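Long-range contact in xylulose kinase (Bifidobacterium adolescentis ATCC 15703, PDB 3I8B), which probably phosphorylates D-xylulose at the expense of ATP, giving D-xylulose 5-phosphate and ADP, as a member of the FGGY family of carbohydrate kinases: residues V147-I161 / V220-H233. Sequence-based numbering, arbitrary orientation.
Sequences VAWVAENEPENVKKI and VLEAAEGAKAAQSH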
loop_
_atom_site.group_PDB
_atom_site.type_symbol
_atom_site.label_atom_id
_atom_site.label_comp_id
_atom_site.label_asym_id
_atom_site.label_seq_id
_atom_site.Cartn_x
_atom_site.Cartn_y
_atom_site.Cartn_z
ATOM N N VAL A 147 -16.188 3.026 -7.029
ATOM C CA VAL A 147 -17.435 2.439 -7.498
ATOM C C VAL A 147 -18.589 3.372 -7.165
ATOM O O VAL A 147 -19.446 3.615 -8.000
ATOM C CB VAL A 147 -17.688 1.053 -6.886
ATOM C CG1 VAL A 147 -19.042 0.494 -7.370
ATOM C CG2 VAL A 147 -16.532 0.102 -7.234
ATOM N N ALA A 148 -18.586 3.895 -5.943
ATOM C CA ALA A 148 -19.526 4.939 -5.532
ATOM C C ALA A 148 -19.551 6.127 -6.493
ATOM O O ALA A 148 -20.617 6.607 -6.879
ATOM C CB ALA A 148 -19.192 5.421 -4.138
ATOM N N TRP A 149 -18.372 6.601 -6.871
ATOM C CA TRP A 149 -18.260 7.756 -7.737
ATOM C C TRP A 149 -18.881 7.452 -9.097
ATOM O O TRP A 149 -19.569 8.293 -9.692
ATOM C CB TRP A 149 -16.791 8.170 -7.896
ATOM C CG TRP A 149 -16.628 9.343 -8.817
ATOM C CD1 TRP A 149 -16.505 10.655 -8.459
ATOM C CD2 TRP A 149 -16.603 9.312 -10.250
ATOM N NE1 TRP A 149 -16.396 11.442 -9.579
ATOM C CE2 TRP A 149 -16.446 10.641 -10.692
ATOM C CE3 TRP A 149 -16.672 8.282 -11.203
ATOM C CZ2 TRP A 149 -16.373 10.973 -12.046
ATOM C CZ3 TRP A 149 -16.606 8.609 -12.542
ATOM C CH2 TRP A 149 -16.457 9.947 -12.953
ATOM N N VAL A 150 -18.631 6.244 -9.591
ATOM C CA VAL A 150 -19.166 5.829 -10.879
ATOM C C VAL A 150 -20.690 5.734 -10.817
ATOM O O VAL A 150 -21.379 6.088 -11.778
ATOM C CB VAL A 150 -18.574 4.476 -11.345
ATOM C CG1 VAL A 150 -19.247 4.029 -12.635
ATOM C CG2 VAL A 150 -17.063 4.597 -11.542
ATOM N N ALA A 151 -21.219 5.252 -9.695
ATOM C CA ALA A 151 -22.675 5.177 -9.552
ATOM C C ALA A 151 -23.269 6.579 -9.558
ATOM O O ALA A 151 -24.339 6.812 -10.120
ATOM C CB ALA A 151 -23.067 4.443 -8.280
ATOM N N GLU A 152 -22.569 7.514 -8.943
ATOM C CA GLU A 152 -23.088 8.876 -8.832
ATOM C C GLU A 152 -22.951 9.654 -10.144
ATOM O O GLU A 152 -23.853 10.394 -10.532
ATOM C CB GLU A 152 -22.410 9.621 -7.676
ATOM C CG GLU A 152 -22.856 11.071 -7.493
ATOM C CD GLU A 152 -24.336 11.214 -7.150
ATOM O OE1 GLU A 152 -24.900 12.312 -7.384
ATOM O OE2 GLU A 152 -24.936 10.233 -6.657
ATOM N N ASN A 153 -21.834 9.465 -10.841
ATOM C CA ASN A 153 -21.533 10.287 -12.000
ATOM C C ASN A 153 -21.773 9.643 -13.346
ATOM O O ASN A 153 -21.945 10.351 -14.339
ATOM C CB ASN A 153 -20.091 10.789 -11.911
ATOM C CG ASN A 153 -19.897 11.755 -10.763
ATOM O OD1 ASN A 153 -20.195 12.938 -10.884
ATOM N ND2 ASN A 153 -19.402 11.252 -9.638
ATOM N N GLU A 154 -21.755 8.308 -13.380
ATOM C CA GLU A 154 -21.898 7.548 -14.622
ATOM C C GLU A 154 -22.820 6.341 -14.431
ATOM O O GLU A 154 -22.379 5.188 -14.539
ATOM C CB GLU A 154 -20.524 7.065 -15.126
ATOM C CG GLU A 154 -19.450 8.132 -15.225
ATOM C CD GLU A 154 -18.173 7.627 -15.908
ATOM O OE1 GLU A 154 -18.007 6.396 -16.058
ATOM O OE2 GLU A 154 -17.320 8.466 -16.280
ATOM N N PRO A 155 -24.106 6.600 -14.140
ATOM C CA PRO A 155 -25.070 5.525 -13.870
ATOM C C PRO A 155 -25.154 4.447 -14.961
ATOM O O PRO A 155 -25.294 3.271 -14.606
ATOM C CB PRO A 155 -26.412 6.261 -13.747
ATOM C CG PRO A 155 -26.054 7.683 -13.401
ATOM C CD PRO A 155 -24.688 7.950 -13.965
ATOM N N GLU A 156 -25.092 4.826 -16.239
ATOM C CA GLU A 156 -25.149 3.841 -17.328
ATOM C C GLU A 156 -24.001 2.839 -17.249
ATOM O O GLU A 156 -24.171 1.661 -17.579
ATOM C CB GLU A 156 -25.134 4.516 -18.705
ATOM C CG GLU A 156 -26.349 5.382 -18.986
ATOM C CD GLU A 156 -26.491 6.521 -17.989
ATOM O OE1 GLU A 156 -25.478 7.224 -17.711
ATOM O OE2 GLU A 156 -27.623 6.709 -17.484
ATOM N N ASN A 157 -22.839 3.326 -16.825
ATOM C CA ASN A 157 -21.647 2.495 -16.637
ATOM C C ASN A 157 -21.735 1.607 -15.404
ATOM O O ASN A 157 -21.302 0.455 -15.431
ATOM C CB ASN A 157 -20.400 3.388 -16.498
ATOM C CG ASN A 157 -19.888 3.900 -17.830
ATOM O OD1 ASN A 157 -19.023 4.794 -17.888
ATOM N ND2 ASN A 157 -20.394 3.322 -18.907
ATOM N N VAL A 158 -22.250 2.143 -14.304
ATOM C CA VAL A 158 -22.267 1.366 -13.078
ATOM C C VAL A 158 -23.186 0.160 -13.230
ATOM O O VAL A 158 -22.895 -0.919 -12.708
ATOM C CB VAL A 158 -22.599 2.193 -11.830
ATOM C CG1 VAL A 158 -24.119 2.117 -11.495
ATOM C CG2 VAL A 158 -21.775 1.683 -10.658
ATOM N N LYS A 159 -24.253 0.336 -14.007
ATOM C CA LYS A 159 -25.238 -0.718 -14.237
ATOM C C LYS A 159 -24.718 -1.845 -15.132
ATOM O O LYS A 159 -25.308 -2.927 -15.158
ATOM C CB LYS A 159 -26.525 -0.137 -14.834
ATOM C CG LYS A 159 -27.364 0.682 -13.846
ATOM C CD LYS A 159 -28.620 1.217 -14.535
ATOM C CE LYS A 159 -29.295 2.306 -13.705
ATOM N NZ LYS A 159 -30.311 3.052 -14.503
ATOM N N LYS A 160 -23.630 -1.602 -15.863
ATOM C CA LYS A 160 -23.027 -2.652 -16.713
ATOM C C LYS A 160 -22.034 -3.549 -15.956
ATOM O O LYS A 160 -21.549 -4.544 -16.494
ATOM C CB LYS A 160 -22.295 -2.031 -17.914
ATOM C CG LYS A 160 -23.158 -1.196 -18.856
ATOM C CD LYS A 160 -22.331 -0.760 -20.070
ATOM C CE LYS A 160 -22.983 0.400 -20.805
ATOM N NZ LYS A 160 -22.271 0.741 -22.074
ATOM N N ILE A 161 -21.685 -3.164 -14.738
ATOM C CA ILE A 161 -20.679 -3.901 -13.983
ATOM C C ILE A 161 -21.073 -5.372 -13.849
ATOM O O ILE A 161 -22.136 -5.676 -13.312
ATOM C CB ILE A 161 -20.477 -3.293 -12.585
ATOM C CG1 ILE A 161 -19.992 -1.850 -12.707
ATOM C CG2 ILE A 161 -19.452 -4.107 -11.782
ATOM C CD1 ILE A 161 -19.500 -1.244 -11.414
ATOM N N VAL A 220 -23.548 1.672 -2.203
ATOM C CA VAL A 220 -23.140 2.725 -3.141
ATOM C C VAL A 220 -23.837 2.645 -4.499
ATOM O O VAL A 220 -23.901 3.640 -5.220
ATOM C CB VAL A 220 -21.599 2.798 -3.318
ATOM C CG1 VAL A 220 -20.920 2.808 -1.952
ATOM C CG2 VAL A 220 -21.080 1.638 -4.188
ATOM N N LEU A 221 -24.355 1.465 -4.841
ATOM C CA LEU A 221 -25.099 1.273 -6.086
ATOM C C LEU A 221 -26.512 1.860 -5.997
ATOM O O LEU A 221 -27.154 2.137 -7.014
ATOM C CB LEU A 221 -25.193 -0.217 -6.434
ATOM C CG LEU A 221 -23.874 -0.893 -6.832
ATOM C CD1 LEU A 221 -24.057 -2.381 -7.140
ATOM C CD2 LEU A 221 -23.193 -0.161 -8.014
ATOM N N GLU A 222 -26.988 2.028 -4.772
ATOM C CA GLU A 222 -28.354 2.485 -4.527
ATOM C C GLU A 222 -28.655 3.790 -5.245
ATOM O O GLU A 222 -29.761 3.973 -5.762
ATOM C CB GLU A 222 -28.581 2.641 -3.018
ATOM C CG GLU A 222 -30.000 2.955 -2.573
ATOM C CD GLU A 222 -30.232 2.509 -1.135
ATOM O OE1 GLU A 222 -30.222 1.281 -0.869
ATOM O OE2 GLU A 222 -30.393 3.379 -0.269
ATOM N N ALA A 223 -27.662 4.679 -5.289
ATOM C CA ALA A 223 -27.810 5.983 -5.923
ATOM C C ALA A 223 -28.234 5.875 -7.376
ATOM O O ALA A 223 -28.999 6.707 -7.866
ATOM C CB ALA A 223 -26.515 6.783 -5.822
ATOM N N ALA A 224 -27.727 4.863 -8.074
ATOM C CA ALA A 224 -28.054 4.707 -9.486
ATOM C C ALA A 224 -29.257 3.788 -9.737
ATOM O O ALA A 224 -29.959 3.951 -10.733
ATOM C CB ALA A 224 -26.817 4.228 -10.289
ATOM N N GLU A 225 -29.514 2.852 -8.827
ATOM C CA GLU A 225 -30.393 1.723 -9.155
ATOM C C GLU A 225 -31.656 1.548 -8.293
ATOM O O GLU A 225 -32.566 0.821 -8.682
ATOM C CB GLU A 225 -29.594 0.403 -9.138
ATOM C CG GLU A 225 -28.313 0.418 -9.993
ATOM C CD GLU A 225 -27.607 -0.947 -10.066
ATOM O OE1 GLU A 225 -28.284 -1.991 -10.105
ATOM O OE2 GLU A 225 -26.365 -0.975 -10.106
ATOM N N GLY A 226 -31.717 2.183 -7.130
ATOM C CA GLY A 226 -32.770 1.858 -6.173
ATOM C C GLY A 226 -32.287 0.739 -5.264
ATOM O O GLY A 226 -31.399 -0.024 -5.656
ATOM N N ALA A 227 -32.860 0.632 -4.066
ATOM C CA ALA A 227 -32.351 -0.280 -3.039
ATOM C C ALA A 227 -32.349 -1.762 -3.414
ATOM O O ALA A 227 -31.306 -2.413 -3.326
ATOM C CB ALA A 227 -33.090 -0.072 -1.708
ATOM N N LYS A 228 -33.504 -2.307 -3.796
ATOM C CA LYS A 228 -33.577 -3.739 -4.109
ATOM C C LYS A 228 -32.788 -4.106 -5.376
ATOM O O LYS A 228 -32.151 -5.158 -5.436
ATOM C CB LYS A 228 -35.030 -4.249 -4.196
ATOM C CG LYS A 228 -35.822 -4.235 -2.866
ATOM C CD LYS A 228 -34.968 -4.716 -1.698
ATOM C CE LYS A 228 -35.687 -4.570 -0.347
ATOM N NZ LYS A 228 -36.470 -3.306 -0.238
ATOM N N ALA A 229 -32.849 -3.256 -6.393
ATOM C CA ALA A 229 -32.060 -3.490 -7.601
ATOM C C ALA A 229 -30.568 -3.462 -7.258
ATOM O O ALA A 229 -29.800 -4.283 -7.757
ATOM C CB ALA A 229 -32.394 -2.465 -8.692
ATOM N N ALA A 230 -30.181 -2.544 -6.377
ATOM C CA ALA A 230 -28.786 -2.423 -5.966
ATOM C C ALA A 230 -28.345 -3.675 -5.220
ATOM O O ALA A 230 -27.234 -4.183 -5.429
ATOM C CB ALA A 230 -28.572 -1.166 -5.110
ATOM N N GLN A 231 -29.228 -4.173 -4.354
ATOM C CA GLN A 231 -29.001 -5.426 -3.644
ATOM C C GLN A 231 -28.800 -6.603 -4.624
ATOM O O GLN A 231 -27.888 -7.409 -4.468
ATOM C CB GLN A 231 -30.178 -5.702 -2.688
ATOM C CG GLN A 231 -30.136 -7.056 -1.964
ATOM C CD GLN A 231 -31.307 -7.242 -0.974
ATOM O OE1 GLN A 231 -31.099 -7.310 0.242
ATOM N NE2 GLN A 231 -32.538 -7.300 -1.498
ATOM N N SER A 232 -29.657 -6.689 -5.634
ATOM C CA SER A 232 -29.568 -7.750 -6.622
ATOM C C SER A 232 -28.250 -7.668 -7.399
ATOM O O SER A 232 -27.581 -8.676 -7.626
ATOM C CB SER A 232 -30.749 -7.676 -7.588
ATOM O OG SER A 232 -31.987 -7.710 -6.902
ATOM N N HIS A 233 -27.899 -6.463 -7.822
ATOM C CA HIS A 233 -26.669 -6.229 -8.571
ATOM C C HIS A 233 -25.463 -6.679 -7.741
ATOM O O HIS A 233 -24.623 -7.433 -8.214
ATOM C CB HIS A 233 -26.553 -4.737 -8.904
ATOM C CG HIS A 233 -25.616 -4.424 -10.031
ATOM N ND1 HIS A 233 -24.763 -5.361 -10.589
ATOM C CD2 HIS A 233 -25.377 -3.269 -10.691
ATOM C CE1 HIS A 233 -24.052 -4.797 -11.544
ATOM N NE2 HIS A 233 -24.408 -3.523 -11.632
HETATM O O HOH W 1 -22.964 6.213 -4.783
HETATM O O HOH W 2 -31.979 4.940 -12.193
#
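Val220 lays its branched side chain over Ala148, CB to CB at 3.7 Å, while its CG2 meets CG1 of Val147. This is helix-helix packing in the N-terminal, actin-like half of an FGGY kinase: the axes of 147-153 and 220-225 run nearly parallel, 12° apart, and approach to 7.8 Å. Alanines make that closeness possible, since their short side chains let backbone approach backbone; the methyl of Ala151 comes to 3.3 Å from Val220 O. A bridging water donates to both Val220 O and Ala148 O, tying the two backbones together. Leu105 of helix 99-110 also touches Val220.

Past the break at Glu154, the short helix 155-158 continues the interface. Ala224 is small enough for its methyl to fit among Ala151 O, Pro155 CB and Val158 CG1. The valine's two branches divide the work, CG2 turning to Leu221 CD2 at 3.5 Å. Lys159 and Glu225 run alongside one another, pointing opposite ways, and touch through their CG methylenes at 4.0 Å; with CG anti to its carbonyl carbon and an extended chain beyond, the lysine carries CE to Ala224 O, its charge well away from the glutamate's.

Helix 227-236, which follows the turn at Gly226, returns to the contact through His233, whose imidazole can offer an N-H to a backbone carbonyl; its ring lies next to Ile161, whose CB is 4.0 Å from His233 CE1. With an alanine in its place, Val158 O would probably lose its side-chain donor and a gap would open beside Ile161. Val158 O already receives Ile161 N within its own beta turn, and His233 NE2 adds a second bond of 3.2 Å, with an N-H...O angle of 151° and the oxygen 18° out of the imidazole plane.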